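Local coordinates for homoserine kinase (Listeria monocytogenes, PDB 3HUL), which probably catalyses the ATP-dependent phosphorylation of L-homoserine to O-phospho-L-homoserine on the pathway to L-threonine, as a member of the GHMP kinase family, at residues G122-V136 with A139-F152. Numbering follows the deposited sequence.
Sequences GHPDNVAPAVLGNWV and AKLDGEDFYVRHLF
Arg149 NE reaches two consecutive carbonyls where helix 127-132 ends, in a bent, bifurcated contact: Leu132 O at 3.0 Å, met from above its carbonyl plane, and, weakly, Gly133 O at 3.3 Å. With Arg149 CG anti to the backbone N (chi1 172°), the chain, extended from CG to NE, brings the guanidinium there, one face over Asn134 CB and nearly perpendicular (88°) to the Asn134 amide; Arg149 NH2 donates a hydrogen bond to Gly283 O. Phe152 N gives Asn134 OD1 a nearly straight 2.9 Å bond from above the amide plane. Next to these ties, strands 135-141 and 144-150 pair as an antiparallel hairpin, His150 N giving Trp135 O a 2.9 Å bond; strand 21-25 also pairs with 135-141 in the mixed sheet of this GHMP kinase. On the face bearing Trp135 and His150, Phe152 directs its edge at the indole's five-membered ring in a T-shaped pair, and His150 CB packs against Trp135 CE3. His150 NE2 hydrogen-bonds Ala196 O of a second subunit. Along the other face, Leu132 CD1 sits over the Tyr147 ring in a CH-pi contact, 3.7 Å from its centroid. The cation probably gains electrostatically from the carbonyl oxygens; bent NE bonds and Leu132-Tyr147 contact together fix the helix end on strand 144-150.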
loop_
_atom_site.group_PDB
_atom_site.type_symbol
_atom_site.label_atom_id
_atom_site.label_comp_id
_atom_site.label_asym_id
_atom_site.label_seq_id
_atom_site.Cartn_x
_atom_site.Cartn_y
_atom_site.Cartn_z
ATOM N N GLY A 122 23.995 -9.643 15.082
ATOM C CA GLY A 122 23.823 -10.949 14.469
ATOM C C GLY A 122 22.449 -11.157 13.839
ATOM O O GLY A 122 22.205 -12.191 13.212
ATOM N N HIS A 123 21.557 -10.173 14.010
ATOM C CA HIS A 123 20.211 -10.179 13.395
ATOM C C HIS A 123 19.668 -8.747 13.226
ATOM O O HIS A 123 20.034 -7.849 13.982
ATOM C CB HIS A 123 19.234 -11.045 14.207
ATOM C CG HIS A 123 19.110 -10.640 15.642
ATOM N ND1 HIS A 123 17.961 -10.071 16.160
ATOM C CD2 HIS A 123 19.972 -10.753 16.679
ATOM C CE1 HIS A 123 18.133 -9.825 17.448
ATOM N NE2 HIS A 123 19.349 -10.227 17.788
ATOM N N PRO A 124 18.782 -8.538 12.239
ATOM C CA PRO A 124 18.416 -7.180 11.912
ATOM C C PRO A 124 17.130 -6.668 12.577
ATOM O O PRO A 124 16.833 -5.485 12.454
ATOM C CB PRO A 124 18.241 -7.244 10.391
ATOM C CG PRO A 124 17.855 -8.662 10.089
ATOM C CD PRO A 124 18.159 -9.502 11.308
ATOM N N ASP A 125 16.397 -7.523 13.291
ATOM C CA ASP A 125 14.986 -7.231 13.586
ATOM C C ASP A 125 14.681 -6.389 14.829
ATOM O O ASP A 125 13.548 -5.927 14.993
ATOM C CB ASP A 125 14.090 -8.476 13.453
ATOM C CG ASP A 125 14.572 -9.678 14.286
ATOM O OD1 ASP A 125 15.796 -9.896 14.449
ATOM O OD2 ASP A 125 13.698 -10.436 14.759
ATOM N N ASN A 126 15.674 -6.181 15.698
ATOM C CA ASN A 126 15.599 -5.064 16.640
ATOM C C ASN A 126 16.179 -3.800 16.030
ATOM O O ASN A 126 15.513 -2.762 16.054
ATOM C CB ASN A 126 16.277 -5.352 17.978
ATOM C CG ASN A 126 15.582 -6.450 18.760
ATOM O OD1 ASN A 126 16.033 -7.593 18.733
ATOM N ND2 ASN A 126 14.473 -6.115 19.456
ATOM N N VAL A 127 17.403 -3.899 15.485
ATOM C CA VAL A 127 18.174 -2.724 15.065
ATOM C C VAL A 127 17.623 -1.940 13.868
ATOM O O VAL A 127 17.727 -0.718 13.830
ATOM C CB VAL A 127 19.714 -3.028 14.870
ATOM C CG1 VAL A 127 20.367 -3.440 16.207
ATOM C CG2 VAL A 127 19.978 -4.060 13.768
ATOM N N ALA A 128 17.034 -2.620 12.892
ATOM C CA ALA A 128 16.498 -1.899 11.748
ATOM C C ALA A 128 15.323 -0.981 12.192
ATOM O O ALA A 128 15.352 0.215 11.921
ATOM C CB ALA A 128 16.085 -2.875 10.615
ATOM N N PRO A 129 14.316 -1.525 12.911
ATOM C CA PRO A 129 13.282 -0.597 13.412
ATOM C C PRO A 129 13.817 0.443 14.431
ATOM O O PRO A 129 13.272 1.545 14.505
ATOM C CB PRO A 129 12.213 -1.522 14.037
ATOM C CG PRO A 129 12.806 -2.857 14.119
ATOM C CD PRO A 129 14.003 -2.938 13.209
ATOM N N ALA A 130 14.880 0.126 15.185
ATOM C CA ALA A 130 15.476 1.129 16.078
ATOM C C ALA A 130 16.033 2.306 15.275
ATOM O O ALA A 130 15.903 3.455 15.677
ATOM C CB ALA A 130 16.567 0.508 16.987
ATOM N N VAL A 131 16.620 2.020 14.123
ATOM C CA VAL A 131 17.093 3.085 13.240
ATOM C C VAL A 131 15.977 3.708 12.393
ATOM O O VAL A 131 15.935 4.904 12.225
ATOM C CB VAL A 131 18.194 2.570 12.300
ATOM C CG1 VAL A 131 18.655 3.690 11.318
ATOM C CG2 VAL A 131 19.364 2.056 13.106
ATOM N N LEU A 132 15.064 2.901 11.861
ATOM C CA LEU A 132 14.178 3.363 10.772
ATOM C C LEU A 132 12.819 3.777 11.279
ATOM O O LEU A 132 12.122 4.569 10.648
ATOM C CB LEU A 132 14.032 2.268 9.746
ATOM C CG LEU A 132 15.402 1.851 9.194
ATOM C CD1 LEU A 132 15.191 0.710 8.261
ATOM C CD2 LEU A 132 16.113 3.053 8.497
ATOM N N GLY A 133 12.464 3.254 12.448
ATOM C CA GLY A 133 11.189 3.549 13.054
ATOM C C GLY A 133 10.133 2.611 12.489
ATOM O O GLY A 133 10.325 1.967 11.460
ATOM N N ASN A 134 9.016 2.552 13.194
ATOM C CA ASN A 134 7.859 1.805 12.770
ATOM C C ASN A 134 8.114 0.301 12.622
ATOM O O ASN A 134 8.794 -0.302 13.448
ATOM C CB ASN A 134 7.283 2.436 11.488
ATOM C CG ASN A 134 5.799 2.567 11.555
ATOM O OD1 ASN A 134 5.100 1.598 11.869
ATOM N ND2 ASN A 134 5.297 3.766 11.290
ATOM N N TRP A 135 7.585 -0.289 11.559
ATOM C CA TRP A 135 7.611 -1.748 11.365
ATOM C C TRP A 135 8.565 -2.044 10.211
ATOM O O TRP A 135 8.431 -1.457 9.118
ATOM C CB TRP A 135 6.187 -2.286 11.132
ATOM C CG TRP A 135 6.103 -3.701 10.634
ATOM C CD1 TRP A 135 6.836 -4.773 11.056
ATOM C CD2 TRP A 135 5.230 -4.192 9.611
ATOM N NE1 TRP A 135 6.480 -5.896 10.356
ATOM C CE2 TRP A 135 5.499 -5.568 9.458
ATOM C CE3 TRP A 135 4.221 -3.607 8.835
ATOM C CZ2 TRP A 135 4.795 -6.383 8.550
ATOM C CZ3 TRP A 135 3.537 -4.402 7.909
ATOM C CH2 TRP A 135 3.839 -5.782 7.771
ATOM N N VAL A 136 9.560 -2.891 10.479
ATOM C CA VAL A 136 10.533 -3.283 9.448
ATOM C C VAL A 136 10.492 -4.776 9.206
ATOM O O VAL A 136 10.520 -5.558 10.158
ATOM C CB VAL A 136 11.981 -2.862 9.793
ATOM C CG1 VAL A 136 12.965 -3.141 8.556
ATOM C CG2 VAL A 136 12.002 -1.407 10.154
ATOM N N ALA A 139 15.830 -8.984 6.158
ATOM C CA ALA A 139 16.587 -10.218 5.939
ATOM C C ALA A 139 18.093 -9.917 5.979
ATOM O O ALA A 139 18.589 -8.961 5.366
ATOM C CB ALA A 139 16.193 -10.887 4.634
ATOM N N LYS A 140 18.797 -10.706 6.765
ATOM C CA LYS A 140 20.243 -10.595 6.871
ATOM C C LYS A 140 20.775 -11.859 6.235
ATOM O O LYS A 140 20.502 -12.953 6.723
ATOM C CB LYS A 140 20.674 -10.467 8.337
ATOM C CG LYS A 140 22.162 -10.154 8.486
ATOM C CD LYS A 140 22.492 -9.596 9.842
ATOM C CE LYS A 140 23.984 -9.337 9.925
ATOM N NZ LYS A 140 24.715 -10.622 9.997
ATOM N N LEU A 141 21.471 -11.697 5.109
ATOM C CA LEU A 141 21.827 -12.808 4.220
ATOM C C LEU A 141 23.308 -12.708 3.996
ATOM O O LEU A 141 23.781 -11.820 3.248
ATOM C CB LEU A 141 21.135 -12.685 2.861
ATOM C CG LEU A 141 19.633 -12.401 2.839
ATOM C CD1 LEU A 141 19.150 -12.205 1.393
ATOM C CD2 LEU A 141 18.870 -13.510 3.532
ATOM N N ASP A 142 24.033 -13.624 4.623
ATOM C CA ASP A 142 25.444 -13.412 4.865
ATOM C C ASP A 142 26.141 -12.614 3.772
ATOM O O ASP A 142 26.115 -12.939 2.566
ATOM C CB ASP A 142 26.146 -14.666 5.414
ATOM C CG ASP A 142 25.882 -14.848 6.930
ATOM O OD1 ASP A 142 25.080 -14.056 7.499
ATOM O OD2 ASP A 142 26.475 -15.761 7.555
ATOM N N GLY A 143 26.678 -11.494 4.234
ATOM C CA GLY A 143 26.898 -10.341 3.399
ATOM C C GLY A 143 25.977 -9.243 3.914
ATOM O O GLY A 143 26.269 -8.558 4.917
ATOM N N GLU A 144 24.830 -9.118 3.257
ATOM C CA GLU A 144 24.114 -7.851 3.240
ATOM C C GLU A 144 22.817 -7.869 4.021
ATOM O O GLU A 144 22.424 -8.897 4.574
ATOM C CB GLU A 144 23.791 -7.480 1.801
ATOM C CG GLU A 144 24.859 -7.786 0.809
ATOM C CD GLU A 144 24.295 -8.523 -0.363
ATOM O OE1 GLU A 144 23.993 -7.863 -1.392
ATOM O OE2 GLU A 144 24.122 -9.763 -0.231
ATOM N N ASP A 145 22.154 -6.715 4.038
ATOM C CA ASP A 145 20.841 -6.578 4.649
ATOM C C ASP A 145 19.859 -6.015 3.644
ATOM O O ASP A 145 20.187 -5.111 2.864
ATOM C CB ASP A 145 20.903 -5.669 5.860
ATOM C CG ASP A 145 21.919 -6.135 6.868
ATOM O OD1 ASP A 145 21.638 -7.107 7.595
ATOM O OD2 ASP A 145 23.005 -5.530 6.918
ATOM N N PHE A 146 18.664 -6.598 3.650
ATOM C CA PHE A 146 17.552 -6.104 2.865
ATOM C C PHE A 146 16.420 -5.879 3.834
ATOM O O PHE A 146 16.226 -6.659 4.773
ATOM C CB PHE A 146 17.182 -7.110 1.783
ATOM C CG PHE A 146 18.311 -7.417 0.859
ATOM C CD1 PHE A 146 18.561 -6.609 -0.236
ATOM C CD2 PHE A 146 19.158 -8.494 1.113
ATOM C CE1 PHE A 146 19.638 -6.900 -1.100
ATOM C CE2 PHE A 146 20.230 -8.779 0.273
ATOM C CZ PHE A 146 20.472 -7.976 -0.832
ATOM N N TYR A 147 15.697 -4.792 3.633
ATOM C CA TYR A 147 14.639 -4.435 4.555
ATOM C C TYR A 147 13.606 -3.562 3.855
ATOM O O TYR A 147 13.918 -2.875 2.879
ATOM C CB TYR A 147 15.208 -3.773 5.837
ATOM C CG TYR A 147 15.950 -2.481 5.625
ATOM C CD1 TYR A 147 15.257 -1.309 5.329
ATOM C CD2 TYR A 147 17.357 -2.417 5.724
ATOM C CE1 TYR A 147 15.921 -0.086 5.124
ATOM C CE2 TYR A 147 18.046 -1.194 5.517
ATOM C CZ TYR A 147 17.305 -0.034 5.225
ATOM O OH TYR A 147 17.906 1.194 5.016
ATOM N N VAL A 148 12.366 -3.660 4.317
ATOM C CA VAL A 148 11.306 -2.773 3.872
ATOM C C VAL A 148 10.654 -2.230 5.123
ATOM O O VAL A 148 10.322 -3.004 6.030
ATOM C CB VAL A 148 10.231 -3.508 3.007
ATOM C CG1 VAL A 148 9.203 -2.511 2.493
ATOM C CG2 VAL A 148 10.864 -4.226 1.818
ATOM N N ARG A 149 10.489 -0.914 5.169
ATOM C CA ARG A 149 9.724 -0.266 6.233
ATOM C C ARG A 149 8.276 -0.031 5.803
ATOM O O ARG A 149 8.021 0.546 4.766
ATOM C CB ARG A 149 10.368 1.062 6.658
ATOM C CG ARG A 149 9.524 1.912 7.647
ATOM C CD ARG A 149 10.243 3.271 7.838
ATOM N NE ARG A 149 9.756 4.090 8.945
ATOM C CZ ARG A 149 8.761 4.976 8.872
ATOM N NH1 ARG A 149 8.092 5.149 7.734
ATOM N NH2 ARG A 149 8.419 5.686 9.947
ATOM N N HIS A 150 7.344 -0.477 6.634
ATOM C CA HIS A 150 5.936 -0.277 6.415
ATOM C C HIS A 150 5.350 0.425 7.652
ATOM O O HIS A 150 6.000 0.491 8.712
ATOM C CB HIS A 150 5.239 -1.633 6.182
ATOM C CG HIS A 150 5.276 -2.097 4.758
ATOM N ND1 HIS A 150 4.536 -1.495 3.758
ATOM C CD2 HIS A 150 5.960 -3.105 4.163
ATOM C CE1 HIS A 150 4.755 -2.123 2.614
ATOM N NE2 HIS A 150 5.620 -3.099 2.827
ATOM N N LEU A 151 4.154 0.984 7.502
ATOM C CA LEU A 151 3.401 1.523 8.628
ATOM C C LEU A 151 2.627 0.432 9.284
ATOM O O LEU A 151 1.827 -0.226 8.628
ATOM C CB LEU A 151 2.317 2.438 8.138
ATOM C CG LEU A 151 2.620 3.852 7.767
ATOM C CD1 LEU A 151 3.285 3.892 6.370
ATOM C CD2 LEU A 151 1.214 4.489 7.826
ATOM N N PHE A 152 2.822 0.264 10.582
ATOM C CA PHE A 152 2.011 -0.661 11.342
ATOM C C PHE A 152 0.705 0.087 11.610
ATOM O O PHE A 152 0.741 1.287 11.849
ATOM C CB PHE A 152 2.717 -1.033 12.643
ATOM C CG PHE A 152 2.386 -2.403 13.139
ATOM C CD1 PHE A 152 2.840 -3.534 12.458
ATOM C CD2 PHE A 152 1.603 -2.571 14.282
ATOM C CE1 PHE A 152 2.547 -4.815 12.916
ATOM C CE2 PHE A 152 1.289 -3.846 14.749
ATOM C CZ PHE A 152 1.765 -4.984 14.054
#